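Local atomic coordinates of designed helical repeat protein (Synthetic construct, PDB entry 5CWQ), a protein that has no known natural function, being a computationally designed protein in which repeated helical units stack side by side into a compact solenoid-like array. Residues G88-I100 against Q144-A156. Numbering follows the deposited sequence.
Sequences GDDEVLALALIAI and QGDDEVLALALIA
Ile98 and Leu152 meet at about a right angle, CD1 of Ile98 lying 3.7 Å from CD2 of Leu152. With CG1 set beside its own backbone N, Ile98 sends that branch across to helix 147-156, where CD1 also rests 3.5 Å from the backbone O of Leu152; CG1 meets the methyl of Ala156. Leu152 is a knob in a hole formed by Glu91, Ala94, Leu95 and Ile98. Its CB packs 3.6 Å from CB of Ala94, while its forked end spreads between neighbours, CD1 near CG of Glu91 and CD2 near CD2 of Leu95. Ala94 and Ala156 keep the backbones close: CA of Ile98 comes within 4.4 Å of CA of Ala156. Nearer the helix starts, beta-branched Val149 splits its methyls, CG1 against the O and CB of Asp90, CG2 against CA of Glu91.

Glu91 is extended beyond CG, its CG anti to the backbone N (chi1 -176°), which brings its carboxylate to that of Glu148. Its OE2 lies 2.9 Å from OE2 of Glu148, the two carboxylate planes 47° apart; this like-charge approach is probably eased by the salt bridge from Lys34 to Glu91 OE2. Replacing Glu91 by an alanine is likely to leave Lys34 without this partner and to remove the CG that packs against CD1 of Leu152.

The segment axes run nearly parallel, 16° apart and 8.3 Å at closest approach. Such alanine-rich, knobs-into-holes packing between like-directed helices 90-114 and 147-171, with helix 117-144 between them in the chain, is characteristic of a designed alpha-helical repeat protein.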
loop_
_atom_site.group_PDB
_atom_site.type_symbol
_atom_site.label_atom_id
_atom_site.label_comp_id
_atom_site.label_asym_id
_atom_site.label_seq_id
_atom_site.Cartn_x
_atom_site.Cartn_y
_atom_site.Cartn_z
ATOM N N GLY A 88 -8.812 4.089 20.167
ATOM C CA GLY A 88 -7.482 3.673 20.577
ATOM C C GLY A 88 -7.144 2.274 20.096
ATOM O O GLY A 88 -6.421 1.537 20.767
ATOM N N ASP A 89 -7.675 1.911 18.932
ATOM C CA ASP A 89 -7.487 0.575 18.379
ATOM C C ASP A 89 -6.369 0.585 17.334
ATOM O O ASP A 89 -6.611 0.794 16.143
ATOM C CB ASP A 89 -8.801 0.070 17.774
ATOM C CG ASP A 89 -8.816 -1.434 17.568
ATOM O OD1 ASP A 89 -7.740 -2.021 17.322
ATOM O OD2 ASP A 89 -9.911 -2.031 17.653
ATOM N N ASP A 90 -5.146 0.348 17.796
ATOM C CA ASP A 90 -3.960 0.451 16.952
ATOM C C ASP A 90 -3.925 -0.600 15.842
ATOM O O ASP A 90 -3.385 -0.346 14.766
ATOM C CB ASP A 90 -2.700 0.341 17.813
ATOM C CG ASP A 90 -2.568 1.487 18.800
ATOM O OD1 ASP A 90 -2.788 2.647 18.393
ATOM O OD2 ASP A 90 -2.253 1.230 19.981
ATOM N N GLU A 91 -4.494 -1.774 16.103
ATOM C CA GLU A 91 -4.504 -2.847 15.113
ATOM C C GLU A 91 -5.374 -2.470 13.920
ATOM O O GLU A 91 -4.961 -2.613 12.769
ATOM C CB GLU A 91 -5.006 -4.156 15.725
ATOM C CG GLU A 91 -4.941 -5.337 14.760
ATOM C CD GLU A 91 -5.523 -6.611 15.337
ATOM O OE1 GLU A 91 -6.315 -6.528 16.300
ATOM O OE2 GLU A 91 -5.189 -7.699 14.823
ATOM N N VAL A 92 -6.583 -1.998 14.201
ATOM C CA VAL A 92 -7.492 -1.554 13.154
ATOM C C VAL A 92 -6.894 -0.360 12.414
ATOM O O VAL A 92 -7.019 -0.252 11.194
ATOM C CB VAL A 92 -8.876 -1.179 13.731
ATOM C CG1 VAL A 92 -9.793 -0.620 12.647
ATOM C CG2 VAL A 92 -9.519 -2.389 14.391
ATOM N N LEU A 93 -6.246 0.533 13.155
ATOM C CA LEU A 93 -5.590 1.687 12.549
ATOM C C LEU A 93 -4.559 1.228 11.524
ATOM O O LEU A 93 -4.541 1.714 10.394
ATOM C CB LEU A 93 -4.919 2.558 13.617
ATOM C CG LEU A 93 -4.074 3.732 13.106
ATOM C CD1 LEU A 93 -4.896 4.678 12.234
ATOM C CD2 LEU A 93 -3.452 4.484 14.279
ATOM N N ALA A 94 -3.713 0.284 11.923
ATOM C CA ALA A 94 -2.661 -0.223 11.050
ATOM C C ALA A 94 -3.259 -0.859 9.802
ATOM O O ALA A 94 -2.761 -0.658 8.695
ATOM C CB ALA A 94 -1.787 -1.225 11.796
ATOM N N LEU A 95 -4.332 -1.621 9.984
ATOM C CA LEU A 95 -5.021 -2.255 8.863
ATOM C C LEU A 95 -5.597 -1.209 7.911
ATOM O O LEU A 95 -5.531 -1.365 6.692
ATOM C CB LEU A 95 -6.133 -3.175 9.374
ATOM C CG LEU A 95 -5.658 -4.418 10.130
ATOM C CD1 LEU A 95 -6.797 -5.027 10.936
ATOM C CD2 LEU A 95 -5.078 -5.440 9.165
ATOM N N ALA A 96 -6.160 -0.142 8.472
ATOM C CA ALA A 96 -6.712 0.939 7.664
ATOM C C ALA A 96 -5.615 1.615 6.851
ATOM O O ALA A 96 -5.822 1.976 5.692
ATOM C CB ALA A 96 -7.422 1.957 8.548
ATOM N N LEU A 97 -4.447 1.780 7.461
ATOM C CA LEU A 97 -3.320 2.418 6.790
ATOM C C LEU A 97 -2.804 1.558 5.640
ATOM O O LEU A 97 -2.343 2.084 4.625
ATOM C CB LEU A 97 -2.194 2.700 7.786
ATOM C CG LEU A 97 -2.486 3.779 8.833
ATOM C CD1 LEU A 97 -1.361 3.855 9.853
ATOM C CD2 LEU A 97 -2.705 5.140 8.188
ATOM N N ILE A 98 -2.885 0.240 5.796
ATOM C CA ILE A 98 -2.520 -0.670 4.717
ATOM C C ILE A 98 -3.472 -0.463 3.543
ATOM O O ILE A 98 -3.040 -0.404 2.392
ATOM C CB ILE A 98 -2.545 -2.152 5.177
ATOM C CG1 ILE A 98 -1.424 -2.411 6.187
ATOM C CG2 ILE A 98 -2.398 -3.111 3.983
ATOM C CD1 ILE A 98 -1.539 -3.749 6.912
ATOM N N ALA A 99 -4.765 -0.343 3.834
ATOM C CA ALA A 99 -5.758 -0.118 2.786
ATOM C C ALA A 99 -5.497 1.212 2.087
ATOM O O ALA A 99 -5.571 1.306 0.860
ATOM C CB ALA A 99 -7.163 -0.145 3.365
ATOM N N ILE A 100 -5.185 2.231 2.880
ATOM C CA ILE A 100 -4.864 3.556 2.360
ATOM C C ILE A 100 -3.645 3.490 1.443
ATOM O O ILE A 100 -3.684 3.975 0.313
ATOM C CB ILE A 100 -4.611 4.560 3.517
ATOM C CG1 ILE A 100 -5.940 4.941 4.176
ATOM C CG2 ILE A 100 -3.902 5.824 3.023
ATOM C CD1 ILE A 100 -5.800 5.726 5.477
ATOM N N GLN A 144 5.502 -0.252 22.633
ATOM C CA GLN A 144 4.489 -0.960 23.414
ATOM C C GLN A 144 4.670 -2.477 23.350
ATOM O O GLN A 144 3.978 -3.221 24.044
ATOM C CB GLN A 144 3.086 -0.589 22.924
ATOM C CG GLN A 144 2.645 0.818 23.296
ATOM C CD GLN A 144 1.259 1.148 22.775
ATOM O OE1 GLN A 144 0.715 0.436 21.931
ATOM N NE2 GLN A 144 0.679 2.230 23.280
ATOM N N GLY A 145 5.593 -2.932 22.510
ATOM C CA GLY A 145 5.863 -4.352 22.374
ATOM C C GLY A 145 4.782 -5.102 21.616
ATOM O O GLY A 145 4.644 -6.317 21.767
ATOM N N ASP A 146 4.009 -4.382 20.804
ATOM C CA ASP A 146 2.970 -5.003 19.989
ATOM C C ASP A 146 3.544 -5.409 18.630
ATOM O O ASP A 146 3.536 -4.628 17.678
ATOM C CB ASP A 146 1.784 -4.052 19.814
ATOM C CG ASP A 146 0.522 -4.771 19.376
ATOM O OD1 ASP A 146 0.631 -5.818 18.700
ATOM O OD2 ASP A 146 -0.581 -4.291 19.712
ATOM N N ASP A 147 4.035 -6.642 18.551
ATOM C CA ASP A 147 4.762 -7.108 17.374
ATOM C C ASP A 147 3.869 -7.213 16.142
ATOM O O ASP A 147 4.320 -6.964 15.023
ATOM C CB ASP A 147 5.412 -8.466 17.656
ATOM C CG ASP A 147 6.438 -8.402 18.773
ATOM O OD1 ASP A 147 7.025 -7.321 18.988
ATOM O OD2 ASP A 147 6.659 -9.438 19.435
ATOM N N GLU A 148 2.609 -7.584 16.343
ATOM C CA GLU A 148 1.672 -7.718 15.233
ATOM C C GLU A 148 1.384 -6.358 14.606
ATOM O O GLU A 148 1.476 -6.197 13.387
ATOM C CB GLU A 148 0.361 -8.362 15.690
ATOM C CG GLU A 148 -0.573 -8.726 14.535
ATOM C CD GLU A 148 -2.039 -8.491 14.845
ATOM O OE1 GLU A 148 -2.373 -7.437 15.430
ATOM O OE2 GLU A 148 -2.863 -9.361 14.495
ATOM N N VAL A 149 1.027 -5.388 15.444
ATOM C CA VAL A 149 0.745 -4.035 14.978
ATOM C C VAL A 149 1.971 -3.451 14.289
ATOM O O VAL A 149 1.854 -2.788 13.260
ATOM C CB VAL A 149 0.309 -3.109 16.137
ATOM C CG1 VAL A 149 0.168 -1.660 15.663
ATOM C CG2 VAL A 149 -0.999 -3.595 16.737
ATOM N N LEU A 150 3.143 -3.703 14.863
ATOM C CA LEU A 150 4.394 -3.237 14.280
ATOM C C LEU A 150 4.541 -3.758 12.857
ATOM O O LEU A 150 4.823 -2.994 11.933
ATOM C CB LEU A 150 5.588 -3.680 15.131
ATOM C CG LEU A 150 6.979 -3.448 14.528
ATOM C CD1 LEU A 150 7.182 -1.991 14.152
ATOM C CD2 LEU A 150 8.063 -3.900 15.495
ATOM N N ALA A 151 4.334 -5.059 12.687
ATOM C CA ALA A 151 4.481 -5.689 11.381
ATOM C C ALA A 151 3.469 -5.129 10.384
ATOM O O ALA A 151 3.785 -4.948 9.208
ATOM C CB ALA A 151 4.335 -7.200 11.503
ATOM N N LEU A 152 2.257 -4.850 10.852
ATOM C CA LEU A 152 1.224 -4.291 9.985
ATOM C C LEU A 152 1.606 -2.887 9.536
ATOM O O LEU A 152 1.454 -2.538 8.364
ATOM C CB LEU A 152 -0.130 -4.266 10.697
ATOM C CG LEU A 152 -0.763 -5.639 10.922
ATOM C CD1 LEU A 152 -1.963 -5.534 11.855
ATOM C CD2 LEU A 152 -1.166 -6.278 9.598
ATOM N N ALA A 153 2.108 -2.089 10.472
ATOM C CA ALA A 153 2.566 -0.745 10.159
ATOM C C ALA A 153 3.699 -0.782 9.135
ATOM O O ALA A 153 3.773 0.073 8.260
ATOM C CB ALA A 153 3.016 -0.021 11.430
ATOM N N LEU A 154 4.572 -1.781 9.233
ATOM C CA LEU A 154 5.701 -1.886 8.309
ATOM C C LEU A 154 5.228 -2.205 6.891
ATOM O O LEU A 154 5.833 -1.767 5.912
ATOM C CB LEU A 154 6.693 -2.952 8.784
ATOM C CG LEU A 154 7.502 -2.606 10.038
ATOM C CD1 LEU A 154 8.344 -3.794 10.467
ATOM C CD2 LEU A 154 8.388 -1.384 9.820
ATOM N N ILE A 155 4.147 -2.971 6.787
ATOM C CA ILE A 155 3.542 -3.267 5.494
ATOM C C ILE A 155 3.005 -1.978 4.882
ATOM O O ILE A 155 3.225 -1.700 3.702
ATOM C CB ILE A 155 2.407 -4.312 5.621
ATOM C CG1 ILE A 155 2.978 -5.662 6.061
ATOM C CG2 ILE A 155 1.656 -4.481 4.300
ATOM C CD1 ILE A 155 1.924 -6.671 6.499
ATOM N N ALA A 156 2.307 -1.187 5.692
ATOM C CA ALA A 156 1.765 0.083 5.229
ATOM C C ALA A 156 2.895 0.997 4.761
ATOM O O ALA A 156 2.777 1.675 3.741
ATOM C CB ALA A 156 0.951 0.754 6.336
#